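PDB 6NL1: mitochondrial edited mRNA stability factor 1 from Trypanosoma brucei, which probably processes the 5' ends of mitochondrial mRNAs as a Nudix-family enzyme and so helps to stabilise edited transcripts. Local coordinates for residues I133-T138 with V170-Y175; L218-I223 with T341-M346; T274-Q279 with P289-V294. One frame throughout, in Å; residues are numbered along the deposited sequence.

Contact 1: residues I133-T138 with V170-Y175; sequences IELEPT and VDITVY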
# COMPACT_ATOMS: atom_id res chain seq x y z
N ILE A 133 -18.13 0.44 -1.09
CA ILE A 133 -17.82 0.38 0.34
C ILE A 133 -17.33 1.71 0.90
O ILE A 133 -16.48 2.38 0.32
CB ILE A 133 -16.76 -0.70 0.59
CG1 ILE A 133 -17.38 -2.09 0.43
CG2 ILE A 133 -16.13 -0.54 1.97
CD1 ILE A 133 -16.36 -3.20 0.33
N GLU A 134 -17.89 2.10 2.04
CA GLU A 134 -17.50 3.32 2.73
C GLU A 134 -17.23 2.98 4.20
O GLU A 134 -17.95 2.17 4.78
CB GLU A 134 -18.64 4.35 2.61
CG GLU A 134 -18.22 5.80 2.67
CD GLU A 134 -17.47 6.26 1.44
OE1 GLU A 134 -18.06 6.27 0.34
OE2 GLU A 134 -16.28 6.61 1.57
N LEU A 135 -16.18 3.57 4.79
CA LEU A 135 -15.83 3.32 6.19
C LEU A 135 -15.77 4.62 6.97
O LEU A 135 -15.43 5.66 6.42
CB LEU A 135 -14.43 2.70 6.30
CG LEU A 135 -14.14 1.25 5.97
CD1 LEU A 135 -14.34 1.00 4.49
CD2 LEU A 135 -12.71 0.94 6.38
N GLU A 136 -16.05 4.55 8.27
CA GLU A 136 -15.87 5.71 9.14
C GLU A 136 -15.58 5.22 10.56
O GLU A 136 -16.04 4.16 10.96
CB GLU A 136 -17.13 6.59 9.16
CG GLU A 136 -18.34 5.89 9.83
CD GLU A 136 -19.67 6.61 9.65
OE1 GLU A 136 -19.75 7.57 8.84
OE2 GLU A 136 -20.65 6.22 10.33
N PRO A 137 -14.81 6.00 11.32
CA PRO A 137 -14.69 5.67 12.74
C PRO A 137 -16.05 5.88 13.39
O PRO A 137 -16.71 6.88 13.14
CB PRO A 137 -13.68 6.71 13.26
CG PRO A 137 -12.98 7.24 12.02
CD PRO A 137 -14.04 7.20 10.95
N THR A 138 -16.47 4.93 14.21
CA THR A 138 -17.74 5.03 14.90
C THR A 138 -17.74 6.10 16.00
O THR A 138 -18.76 6.71 16.27
CB THR A 138 -18.09 3.67 15.52
OG1 THR A 138 -17.87 2.65 14.54
CG2 THR A 138 -19.55 3.66 15.99
N VAL A 170 -9.70 0.33 17.17
CA VAL A 170 -10.59 1.39 16.70
C VAL A 170 -11.92 0.84 16.16
O VAL A 170 -11.94 -0.04 15.30
CB VAL A 170 -9.89 2.29 15.66
CG1 VAL A 170 -10.86 3.32 15.08
CG2 VAL A 170 -8.67 2.99 16.32
N ASP A 171 -13.03 1.34 16.70
CA ASP A 171 -14.35 0.98 16.19
C ASP A 171 -14.58 1.58 14.81
O ASP A 171 -14.41 2.79 14.60
CB ASP A 171 -15.44 1.46 17.14
CG ASP A 171 -15.38 0.78 18.48
OD1 ASP A 171 -15.80 -0.40 18.57
OD2 ASP A 171 -14.90 1.40 19.46
N ILE A 172 -15.00 0.74 13.87
CA ILE A 172 -15.23 1.16 12.50
C ILE A 172 -16.61 0.72 12.03
O ILE A 172 -17.01 -0.43 12.25
CB ILE A 172 -14.17 0.59 11.53
CG1 ILE A 172 -12.76 1.05 11.94
CG2 ILE A 172 -14.48 1.02 10.07
CD1 ILE A 172 -12.49 2.57 11.73
N THR A 173 -17.35 1.64 11.42
CA THR A 173 -18.62 1.29 10.81
C THR A 173 -18.42 1.24 9.30
O THR A 173 -17.97 2.22 8.69
CB THR A 173 -19.72 2.32 11.14
OG1 THR A 173 -19.80 2.49 12.55
CG2 THR A 173 -21.07 1.84 10.61
N VAL A 174 -18.74 0.10 8.70
CA VAL A 174 -18.59 -0.09 7.26
C VAL A 174 -19.96 -0.09 6.60
O VAL A 174 -20.86 -0.80 7.05
CB VAL A 174 -17.88 -1.42 6.95
CG1 VAL A 174 -17.78 -1.65 5.44
CG2 VAL A 174 -16.50 -1.46 7.61
N TYR A 175 -20.13 0.70 5.55
CA TYR A 175 -21.38 0.71 4.80
C TYR A 175 -21.19 0.08 3.43
O TYR A 175 -20.18 0.30 2.77
CB TYR A 175 -21.91 2.12 4.62
CG TYR A 175 -22.25 2.84 5.91
CD1 TYR A 175 -23.56 2.89 6.37
CD2 TYR A 175 -21.26 3.46 6.65
CE1 TYR A 175 -23.86 3.55 7.54
CE2 TYR A 175 -21.56 4.12 7.81
CZ TYR A 175 -22.85 4.16 8.26
OH TYR A 175 -23.12 4.82 9.43
O HOH W 1 -21.09 5.10 12.58
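In the four-stranded antiparallel sheet that precedes the Nudix sheet in the chain, strand 132-137 is an edge strand beside strand 171-178, and E136, T138, T173 and Y175 tie the two together. E134 and Y175 form a hydrogen-bonded pair, in which Y175 N gives the shortest backbone bond, 2.7 Å to E134 O. The same pattern recurs at E136 and T173. Past P137, whose nitrogen has no hydrogen to give, T138 N reaches D171 O at 3.0 Å, arriving from above the carbonyl plane, 49° out of it.

On the face that carries E136, T173 and Y175, polar ends converge. E136 turns its CG between the backbone N and the carbonyl carbon (chi1 67°) and then runs extended, which sets the carboxylate beside the tyrosine ring. OE2 lies in the ring plane at its edge, 3.0 Å from Y175 OH, with the carboxylate turned 83° from the ring. A water donates to the same E136 OE2 at 2.6 Å and also bonds T173 OG1. T173 OG1 in turn lies 2.8 Å from T138 OG1, where the two side chains cross at about a right angle. R92 forms a salt bridge with OE2, and Q105 bonds both threonine hydroxyls.

The face bearing L135 and V174 is apolar: L135 CG packs alongside V174 CG2 at 4.0 Å, while its CD2 meets I172 CG2. A111 of helix 108-111 lies against L135, I172 and V174.

One face thus packs against the short helix 108-111. The other gathers tyrosine, water and arginine around a single carboxylate oxygen, a setting that would probably favour the charged form of E136 and restrict its rotation.

Contact 2: residues L218-I223 with T341-M346; sequences LMLRRI and TGCAWM. With SO4 (sulfate ion), chain E.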
# COMPACT_ATOMS: atom_id res chain seq x y z
N LEU A 218 17.20 -1.52 -5.76
CA LEU A 218 16.44 -0.84 -6.80
C LEU A 218 15.29 -0.05 -6.18
O LEU A 218 14.49 -0.60 -5.42
CB LEU A 218 15.88 -1.86 -7.79
CG LEU A 218 15.29 -1.30 -9.08
CD1 LEU A 218 16.40 -0.65 -9.88
CD2 LEU A 218 14.61 -2.39 -9.89
N MET A 219 15.20 1.23 -6.49
CA MET A 219 14.15 2.07 -5.93
C MET A 219 13.41 2.90 -6.99
O MET A 219 13.97 3.23 -8.03
CB MET A 219 14.74 2.99 -4.86
CG MET A 219 15.47 2.20 -3.77
SD MET A 219 15.63 3.12 -2.25
CE MET A 219 16.17 4.70 -2.86
N LEU A 220 12.15 3.23 -6.69
CA LEU A 220 11.33 4.09 -7.55
C LEU A 220 10.75 5.20 -6.70
O LEU A 220 10.77 5.12 -5.47
CB LEU A 220 10.15 3.31 -8.14
CG LEU A 220 10.36 2.08 -9.02
CD1 LEU A 220 10.24 0.82 -8.19
CD2 LEU A 220 9.33 2.07 -10.17
N ARG A 221 10.21 6.22 -7.35
CA ARG A 221 9.50 7.28 -6.64
C ARG A 221 8.09 7.40 -7.21
O ARG A 221 7.90 7.83 -8.34
CB ARG A 221 10.26 8.60 -6.75
CG ARG A 221 11.64 8.54 -6.06
CD ARG A 221 12.32 9.89 -6.07
NE ARG A 221 11.70 10.84 -5.14
CZ ARG A 221 11.95 12.14 -5.16
NH1 ARG A 221 12.80 12.64 -6.05
NH2 ARG A 221 11.36 12.95 -4.29
N ARG A 222 7.11 7.01 -6.41
CA ARG A 222 5.73 7.00 -6.84
C ARG A 222 5.06 8.33 -6.50
O ARG A 222 5.14 8.80 -5.36
CB ARG A 222 4.97 5.85 -6.18
CG ARG A 222 3.52 5.66 -6.65
CD ARG A 222 2.78 4.69 -5.73
NE ARG A 222 2.77 5.20 -4.35
CZ ARG A 222 2.77 4.44 -3.26
NH1 ARG A 222 2.79 3.11 -3.35
NH2 ARG A 222 2.76 5.01 -2.06
N ILE A 223 4.39 8.91 -7.48
CA ILE A 223 3.66 10.15 -7.27
C ILE A 223 2.28 9.78 -6.76
O ILE A 223 1.56 9.02 -7.40
CB ILE A 223 3.55 10.93 -8.59
CG1 ILE A 223 4.96 11.20 -9.14
CG2 ILE A 223 2.73 12.23 -8.41
CD1 ILE A 223 4.98 11.76 -10.57
N THR A 341 13.53 5.27 -16.98
CA THR A 341 12.95 4.12 -16.28
C THR A 341 12.28 4.49 -14.97
O THR A 341 11.46 3.74 -14.46
CB THR A 341 14.00 3.03 -15.99
OG1 THR A 341 14.97 3.53 -15.06
CG2 THR A 341 14.70 2.61 -17.28
N GLY A 342 12.64 5.66 -14.42
CA GLY A 342 12.14 6.05 -13.11
C GLY A 342 12.73 5.19 -12.00
O GLY A 342 12.17 5.12 -10.90
N CYS A 343 13.85 4.53 -12.27
CA CYS A 343 14.49 3.68 -11.26
C CYS A 343 15.92 4.11 -10.95
O CYS A 343 16.60 4.68 -11.81
CB CYS A 343 14.47 2.22 -11.71
SG CYS A 343 12.82 1.51 -11.86
N ALA A 344 16.35 3.83 -9.72
CA ALA A 344 17.72 4.07 -9.27
C ALA A 344 18.24 2.91 -8.44
O ALA A 344 17.48 2.29 -7.69
CB ALA A 344 17.80 5.37 -8.45
N TRP A 345 19.54 2.62 -8.55
CA TRP A 345 20.22 1.72 -7.62
C TRP A 345 20.77 2.55 -6.47
O TRP A 345 21.59 3.44 -6.67
CB TRP A 345 21.38 0.98 -8.29
CG TRP A 345 20.95 -0.03 -9.30
CD1 TRP A 345 21.03 0.08 -10.67
CD2 TRP A 345 20.36 -1.30 -9.03
NE1 TRP A 345 20.53 -1.05 -11.26
CE2 TRP A 345 20.11 -1.92 -10.28
CE3 TRP A 345 20.01 -1.99 -7.86
CZ2 TRP A 345 19.54 -3.18 -10.39
CZ3 TRP A 345 19.44 -3.24 -7.97
CH2 TRP A 345 19.21 -3.83 -9.23
N MET A 346 20.33 2.24 -5.25
CA MET A 346 20.71 3.05 -4.10
C MET A 346 21.10 2.22 -2.89
O MET A 346 20.49 1.19 -2.62
CB MET A 346 19.56 3.99 -3.72
CG MET A 346 19.23 5.03 -4.80
SD MET A 346 18.16 6.38 -4.24
CE MET A 346 18.39 7.56 -5.57
S SO4 E . 18.54 1.76 -13.40
O1 SO4 E . 19.59 1.02 -14.11
O2 SO4 E . 17.41 2.03 -14.29
O3 SO4 E . 18.08 0.96 -12.28
O4 SO4 E . 19.11 3.02 -12.92
O HOH W 2 9.91 6.50 -10.28
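L218 lies against the indole of W345 at a non-hydrogen-bonded antiparallel pair. Its CD1 stands over the centre of the six-membered ring, 4.0 Å from the centroid and 11° off the normal, a CH-pi contact. With CG anti to the backbone N (chi1 -168°), the leucine branch reaches out far enough for CD1 to lie over the ring, and CB adds a second touch on this face, 3.8 Å from CZ3. Along the same side, L220 CG meets C343 SG at 3.8 Å.

Between these pairs M219 and A344 exchange two backbone hydrogen bonds. M219 N to A344 O is the shorter at 2.8 Å; A344 N returns one to M219 O. Toward G342 and R221 the strands draw apart, the short segments running at 135°, and a water accepts from R221 N and lies 2.7 Å from G342 O, to which it can donate.

The turn leading into strand 343-346 is held by T341, whose OG1 accepts from C343 N at 3.2 Å in an ST turn. The same OG1 donates to sulfate O2 at 3.0 Å; this ion, probably from the crystallisation liquor, also lies near the indole.

Further out, R207 makes a cation-pi contact with W345. On the side of M219 and A344, W333 of helix 328-336 touches A344 and M346, while I351 of helix 348-354 touches M219 and M346. The contact adds strand 343-346, late in the modelled chain, to strand 216-223 of the mixed sheet largely by apolar packing: direct backbone bonding is limited to M219 and A344, a water links R221 N and G342 O, and T341 OG1 serves both the ST turn and the sulfate.

Contact 3: residues T274-Q279 with P289-V294; sequences TGHLYQ and PVRYFV. With SO4 (sulfate ion), chain B.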
# COMPACT_ATOMS: atom_id res chain seq x y z
N THR A 274 11.49 -12.01 4.13
CA THR A 274 12.41 -11.62 5.21
C THR A 274 11.67 -10.99 6.38
O THR A 274 12.28 -10.35 7.22
CB THR A 274 13.49 -10.63 4.73
OG1 THR A 274 12.87 -9.57 3.98
CG2 THR A 274 14.51 -11.32 3.84
N GLY A 275 10.36 -11.17 6.45
CA GLY A 275 9.60 -10.66 7.58
C GLY A 275 8.57 -9.62 7.19
O GLY A 275 8.18 -9.50 6.02
N HIS A 276 8.13 -8.85 8.17
CA HIS A 276 7.13 -7.82 7.94
C HIS A 276 7.37 -6.65 8.87
O HIS A 276 8.02 -6.78 9.90
CB HIS A 276 5.72 -8.39 8.15
CG HIS A 276 5.41 -8.72 9.57
ND1 HIS A 276 4.85 -7.81 10.44
CD2 HIS A 276 5.59 -9.86 10.28
CE1 HIS A 276 4.70 -8.37 11.63
NE2 HIS A 276 5.14 -9.61 11.56
N LEU A 277 6.87 -5.49 8.46
CA LEU A 277 6.87 -4.31 9.30
C LEU A 277 5.42 -3.87 9.45
O LEU A 277 4.63 -3.96 8.50
CB LEU A 277 7.67 -3.17 8.66
CG LEU A 277 9.16 -3.35 8.39
CD1 LEU A 277 9.74 -2.10 7.71
CD2 LEU A 277 9.93 -3.68 9.66
N TYR A 278 5.07 -3.40 10.64
CA TYR A 278 3.75 -2.88 10.92
C TYR A 278 3.86 -1.89 12.06
O TYR A 278 3.89 -2.27 13.23
CB TYR A 278 2.80 -4.01 11.28
CG TYR A 278 1.41 -3.51 11.64
CD1 TYR A 278 0.64 -2.80 10.71
CD2 TYR A 278 0.87 -3.75 12.90
CE1 TYR A 278 -0.63 -2.34 11.04
CE2 TYR A 278 -0.40 -3.30 13.24
CZ TYR A 278 -1.15 -2.59 12.31
OH TYR A 278 -2.41 -2.15 12.66
N GLN A 279 3.96 -0.62 11.70
CA GLN A 279 4.11 0.45 12.68
C GLN A 279 2.96 1.41 12.48
O GLN A 279 2.81 1.97 11.41
CB GLN A 279 5.43 1.19 12.46
CG GLN A 279 5.65 2.31 13.44
CD GLN A 279 5.55 1.83 14.87
OE1 GLN A 279 6.21 0.86 15.25
NE2 GLN A 279 4.71 2.49 15.68
N PRO A 289 0.07 -4.06 7.41
CA PRO A 289 1.41 -4.64 7.42
C PRO A 289 2.04 -4.63 6.02
O PRO A 289 1.36 -4.72 5.00
CB PRO A 289 1.17 -6.08 7.89
CG PRO A 289 -0.14 -6.02 8.67
CD PRO A 289 -0.96 -5.00 7.89
N VAL A 290 3.36 -4.50 6.00
CA VAL A 290 4.13 -4.62 4.78
C VAL A 290 5.00 -5.88 4.88
O VAL A 290 5.78 -6.02 5.82
CB VAL A 290 5.02 -3.39 4.58
CG1 VAL A 290 5.82 -3.53 3.31
CG2 VAL A 290 4.18 -2.10 4.55
N ARG A 291 4.87 -6.78 3.92
CA ARG A 291 5.69 -7.99 3.87
C ARG A 291 6.85 -7.81 2.90
O ARG A 291 6.66 -7.37 1.75
CB ARG A 291 4.86 -9.20 3.46
CG ARG A 291 3.83 -9.59 4.47
CD ARG A 291 3.95 -11.05 4.80
NE ARG A 291 3.75 -11.31 6.22
CZ ARG A 291 3.70 -12.52 6.75
NH1 ARG A 291 3.85 -13.59 5.98
NH2 ARG A 291 3.51 -12.67 8.06
N TYR A 292 8.04 -8.16 3.36
CA TYR A 292 9.26 -7.94 2.61
C TYR A 292 9.83 -9.23 2.05
O TYR A 292 9.67 -10.31 2.63
CB TYR A 292 10.30 -7.22 3.49
CG TYR A 292 9.95 -5.78 3.71
CD1 TYR A 292 10.39 -4.79 2.82
CD2 TYR A 292 9.13 -5.40 4.76
CE1 TYR A 292 10.04 -3.46 3.00
CE2 TYR A 292 8.78 -4.06 4.95
CZ TYR A 292 9.23 -3.10 4.07
OH TYR A 292 8.90 -1.78 4.25
N PHE A 293 10.49 -9.08 0.90
CA PHE A 293 11.19 -10.17 0.24
C PHE A 293 12.49 -9.59 -0.28
O PHE A 293 12.58 -8.38 -0.49
CB PHE A 293 10.37 -10.70 -0.95
CG PHE A 293 9.02 -11.25 -0.55
CD1 PHE A 293 8.84 -12.62 -0.38
CD2 PHE A 293 7.94 -10.39 -0.34
CE1 PHE A 293 7.60 -13.14 -0.02
CE2 PHE A 293 6.70 -10.89 0.03
CZ PHE A 293 6.53 -12.27 0.20
N VAL A 294 13.50 -10.43 -0.49
CA VAL A 294 14.70 -9.99 -1.20
C VAL A 294 15.00 -10.93 -2.35
O VAL A 294 14.66 -12.12 -2.29
CB VAL A 294 15.96 -9.92 -0.29
CG1 VAL A 294 15.76 -8.90 0.83
CG2 VAL A 294 16.32 -11.31 0.24
S SO4 B . 9.36 0.62 1.40
O1 SO4 B . 9.30 0.41 -0.04
O2 SO4 B . 8.00 0.88 1.86
O3 SO4 B . 9.92 -0.53 2.10
O4 SO4 B . 10.22 1.77 1.68
O HOH W 3 7.62 -11.60 3.91
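Y292 O is gripped by two donors: T274 N reaches it across the strands at 2.9 Å, from above the carbonyl plane, and a water donates to it at 2.7 Å. The same water donates to G275 O, which also accepts from Y292 N, so each carbonyl receives a strand bond and a water bond. Strand 272-277 pairs antiparallel within the mixed Nudix sheet with 290-296, which in turn lies parallel to 200-207; Y292 and Q279 bind GDP in another structure of this protein. Further along, L277 and V290 share two backbone hydrogen bonds of 2.9 Å each, the one from V290 N nearly straight at 176°.

With CG anti to the carbonyl carbon (chi1 -73°), the Y292 ring is left beside L277, whose CD1 comes obliquely to CE2 at 3.5 Å. R202 of strand 200-207, another GDP-binding residue, touches the tyrosine from within the sheet. Y292 OH donates to sulfate O3 at 2.7 Å, an oxygen in the plane of the ring, at its edge. The ion, probably from the crystallisation liquor, is also bonded by L239 N.

On the other side of the sheet, the imidazole of H276 and the guanidinium of R291 are only 18° from parallel, though H276 CD2 and R291 NH2 stay 4.1 Å apart. Y250 of helix 250-262 touches R291 on this side and F293 too.

Where strand 272-277 ends, Y278 and P289 run side by side and point the same way, with ring atom CD1 of Y278 3.9 Å from CG of P289.

All three contacts are antiparallel strand pairs, but in two different sheets. Contact 1 belongs to the four-stranded sheet and touches neither of the others; contacts 2 and 3 share the mixed Nudix sheet, their nearest atoms about 9 Å apart, and residues 274-294 fall between the two segments of contact 2. Contact 2 is buried and rests mainly on aliphatic, sulfur and indole packing, whereas contact 3 lies at the surface, relies more on backbone bonds and presents a GDP-binding tyrosine. Partly buried contact 1 divides these characters between its faces, one apolar and one polar. Contacts 1 and 2 lie on opposite sides of the chain's centre, their centres 35 Å apart.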